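Local coordinates for protein major pollen allergen Jun a 1 (Juniperus ashei, PDB 1PXZ) that has low pectate lyase activity, cleaving (1->4)-alpha-D-galacturonan by elimination, and is a major allergen of cedar pollen, at residues Trp296-Arg300 with Asp301-Asn305. Residues are numbered along the deposited sequence; the frame is centred on the assembly and turned at random.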
ATOM      1  N   TRP A 296      16.559 -13.284   4.088  1.00  9.98           N
ATOM      2  CA  TRP A 296      15.599 -13.223   2.991  1.00 10.64           C
ATOM      3  C   TRP A 296      15.132 -14.639   2.694  1.00 10.47           C
ATOM      4  O   TRP A 296      15.877 -15.429   2.116  1.00 10.70           O
ATOM      5  CB  TRP A 296      16.199 -12.589   1.740  1.00  9.16           C
ATOM      6  CG  TRP A 296      16.501 -11.126   1.834  1.00  8.04           C
ATOM      7  CD1 TRP A 296      16.678 -10.351   2.933  1.00 10.35           C
ATOM      8  CD2 TRP A 296      16.668 -10.240   0.708  1.00 10.13           C
ATOM      9  NE1 TRP A 296      16.940  -9.056   2.592  1.00  9.07           N
ATOM     10  CE2 TRP A 296      16.937  -8.967   1.219  1.00  7.80           C
ATOM     11  CE3 TRP A 296      16.609 -10.420  -0.684  1.00 13.35           C
ATOM     12  CZ2 TRP A 296      17.151  -7.861   0.394  1.00 12.53           C
ATOM     13  CZ3 TRP A 296      16.820  -9.319  -1.511  1.00 12.34           C
ATOM     14  CH2 TRP A 296      17.088  -8.052  -0.956  1.00  8.26           C
ATOM     15  N   ARG A 297      13.906 -14.966   3.083  1.00  5.55           N
ATOM     16  CA  ARG A 297      13.410 -16.322   2.953  1.00  5.84           C
ATOM     17  C   ARG A 297      12.300 -16.472   1.911  1.00 11.62           C
ATOM     18  O   ARG A 297      11.473 -15.567   1.738  1.00 15.45           O
ATOM     19  CB  ARG A 297      12.857 -16.829   4.286  1.00 10.93           C
ATOM     20  CG  ARG A 297      13.725 -16.533   5.493  1.00 19.55           C
ATOM     21  CD  ARG A 297      13.511 -17.619   6.548  1.00 33.72           C
ATOM     22  NE  ARG A 297      12.167 -17.581   7.118  1.00 36.56           N
ATOM     23  CZ  ARG A 297      11.923 -17.036   8.308  1.00 43.60           C
ATOM     24  NH1 ARG A 297      12.947 -16.515   8.978  1.00 31.03           N
ATOM     25  NH2 ARG A 297      10.693 -17.011   8.809  1.00 38.38           N
ATOM     26  N   SER A 298      12.322 -17.620   1.239  1.00  9.41           N
ATOM     27  CA  SER A 298      11.274 -17.984   0.284  1.00 11.15           C
ATOM     28  C   SER A 298      10.631 -19.296   0.723  1.00 17.65           C
ATOM     29  O   SER A 298      11.321 -20.323   0.780  1.00 13.69           O
ATOM     30  CB  SER A 298      11.848 -18.093  -1.128  1.00 12.26           C
ATOM     31  OG  SER A 298      10.944 -18.732  -2.011  1.00 11.03           O
ATOM     32  N   THR A 299       9.343 -19.286   1.046  1.00  5.47           N
ATOM     33  CA  THR A 299       8.618 -20.458   1.504  1.00  8.35           C
ATOM     34  C   THR A 299       7.389 -20.762   0.671  1.00 11.17           C
ATOM     35  O   THR A 299       6.505 -19.892   0.618  1.00 15.16           O
ATOM     36  CB  THR A 299       8.143 -20.231   2.964  1.00 16.30           C
ATOM     37  OG1 THR A 299       9.290 -19.833   3.746  1.00 26.67           O
ATOM     38  CG2 THR A 299       7.569 -21.497   3.563  1.00 20.23           C
ATOM     39  N   ARG A 300       7.283 -21.925   0.060  1.00  8.14           N
ATOM     40  CA  ARG A 300       6.143 -22.360  -0.747  1.00 10.51           C
ATOM     41  C   ARG A 300       5.775 -21.371  -1.850  1.00 10.05           C
ATOM     42  O   ARG A 300       4.614 -21.263  -2.234  1.00 11.66           O
ATOM     43  CB  ARG A 300       4.926 -22.639   0.154  1.00 14.81           C
ATOM     44  CG  ARG A 300       5.296 -23.686   1.219  1.00 19.85           C
ATOM     45  CD  ARG A 300       4.138 -24.061   2.117  1.00 23.19           C
ATOM     46  NE  ARG A 300       3.811 -22.956   3.021  1.00 25.15           N
ATOM     47  CZ  ARG A 300       2.603 -22.419   3.148  1.00 28.38           C
ATOM     48  NH1 ARG A 300       1.583 -22.875   2.440  1.00 31.76           N
ATOM     49  NH2 ARG A 300       2.425 -21.416   4.000  1.00 25.30           N
ATOM     50  N   ASP A 301       6.770 -20.662  -2.348  1.00 10.93           N
ATOM     51  CA  ASP A 301       6.610 -19.796  -3.527  1.00  9.01           C
ATOM     52  C   ASP A 301       6.463 -20.661  -4.761  1.00 13.93           C
ATOM     53  O   ASP A 301       6.892 -21.813  -4.790  1.00 13.50           O
ATOM     54  CB  ASP A 301       7.800 -18.856  -3.657  1.00 10.32           C
ATOM     55  CG  ASP A 301       7.810 -17.687  -2.679  1.00 15.89           C
ATOM     56  OD1 ASP A 301       6.716 -17.246  -2.246  1.00 12.22           O
ATOM     57  OD2 ASP A 301       8.910 -17.181  -2.334  1.00 14.08           O
ATOM     58  N   ALA A 302       5.842 -20.129  -5.808  1.00  9.50           N
ATOM     59  CA  ALA A 302       5.774 -20.839  -7.087  1.00 10.04           C
ATOM     60  C   ALA A 302       6.557 -20.052  -8.137  1.00 18.32           C
ATOM     61  O   ALA A 302       6.524 -18.815  -8.058  1.00 12.22           O
ATOM     62  CB  ALA A 302       4.339 -21.068  -7.502  1.00 11.28           C
ATOM     63  N   PHE A 303       7.229 -20.728  -9.067  1.00 11.67           N
ATOM     64  CA  PHE A 303       8.124 -20.051 -10.005  1.00 10.13           C
ATOM     65  C   PHE A 303       7.791 -20.474 -11.427  1.00 14.91           C
ATOM     66  O   PHE A 303       7.743 -21.653 -11.732  1.00 18.20           O
ATOM     67  CB  PHE A 303       9.613 -20.352  -9.738  1.00 11.24           C
ATOM     68  CG  PHE A 303      10.007 -19.900  -8.337  1.00 13.14           C
ATOM     69  CD1 PHE A 303      10.394 -18.601  -8.113  1.00  8.71           C
ATOM     70  CD2 PHE A 303       9.973 -20.769  -7.260  1.00 13.02           C
ATOM     71  CE1 PHE A 303      10.725 -18.169  -6.840  1.00  8.62           C
ATOM     72  CE2 PHE A 303      10.298 -20.359  -5.979  1.00 14.05           C
ATOM     73  CZ  PHE A 303      10.676 -19.050  -5.774  1.00  9.59           C
ATOM     74  N   ILE A 304       7.553 -19.494 -12.284  1.00 11.29           N
ATOM     75  CA  ILE A 304       7.136 -19.803 -13.649  1.00 10.84           C
ATOM     76  C   ILE A 304       8.119 -19.159 -14.617  1.00 13.13           C
ATOM     77  O   ILE A 304       8.694 -18.097 -14.343  1.00  9.70           O
ATOM     78  CB  ILE A 304       5.700 -19.302 -13.849  1.00 13.82           C
ATOM     79  CG1 ILE A 304       4.697 -19.963 -12.894  1.00 19.57           C
ATOM     80  CG2 ILE A 304       5.255 -19.460 -15.293  1.00 16.40           C
ATOM     81  CD1 ILE A 304       3.353 -19.269 -12.832  1.00 20.86           C
ATOM     82  N   ASN A 305       8.330 -19.809 -15.759  1.00 11.25           N
ATOM     83  CA  ASN A 305       9.163 -19.261 -16.818  1.00  9.94           C
ATOM     84  C   ASN A 305      10.577 -18.996 -16.349  1.00  7.22           C
ATOM     85  O   ASN A 305      11.202 -18.039 -16.813  1.00 10.45           O
ATOM     86  CB  ASN A 305       8.572 -17.957 -17.405  1.00 11.66           C
ATOM     87  CG  ASN A 305       9.096 -17.703 -18.814  1.00 23.53           C
ATOM     88  OD1 ASN A 305       9.185 -18.642 -19.619  1.00 21.59           O
ATOM     89  ND2 ASN A 305       9.459 -16.481 -19.196  1.00 15.82           N
TER
HETATM   90  O   HOH W   1       9.725 -21.190  -1.913  1.00 12.01           O
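Strand 296-299 turns a corner into strand 302-304 so that Ser298 faces Asp301 and Phe303 across the bend, and Arg300 takes up a left-handed helical backbone conformation, which lets the chain turn between the strands. This is a corner of the right-handed parallel beta-helix of the pectate lyases, in a rung near the C-terminal end of the solenoid: strand 296-299 runs parallel to 260-264 and strand 302-304 parallel to 267-269. Ser298 OG donates to Asp301 OD2 over 2.6 Å, reaching the carboxylate oxygen on its anti side and 31° out of the carboxylate plane. With chi1 at 167°, the Ser298 side chain is swung opposite its own backbone N, which places the hydroxyl beside its own carbonyl carbon, within bonding distance of Asp301. Asp301 CG stands beside the backbone N (chi1 -76°), which turns the carboxylate back toward Ser298. Two neighbours in the preceding rung tie the same carboxylate down: Ser263 OG bonds to OD2 and the backbone N of Asn266 to OD1, so both oxygens are engaged and the group's rotation is probably fixed. Arg300 points its CB away from the following segment, and its NH2 forms a salt bridge with Glu264 and a hydrogen bond to the carbonyl O of Val329. The Phe303 ring presents its edge to the serine, CZ lying 3.8 Å from Ser298 OG with the oxygen close to the ring plane; Phe309 touches both residues. The whole corner falls within an experimentally mapped IgE-binding segment. One water braces the bend, donating to Ser298 OG at 2.7 Å and accepting from the backbone N of Asp301 at 3.0 Å.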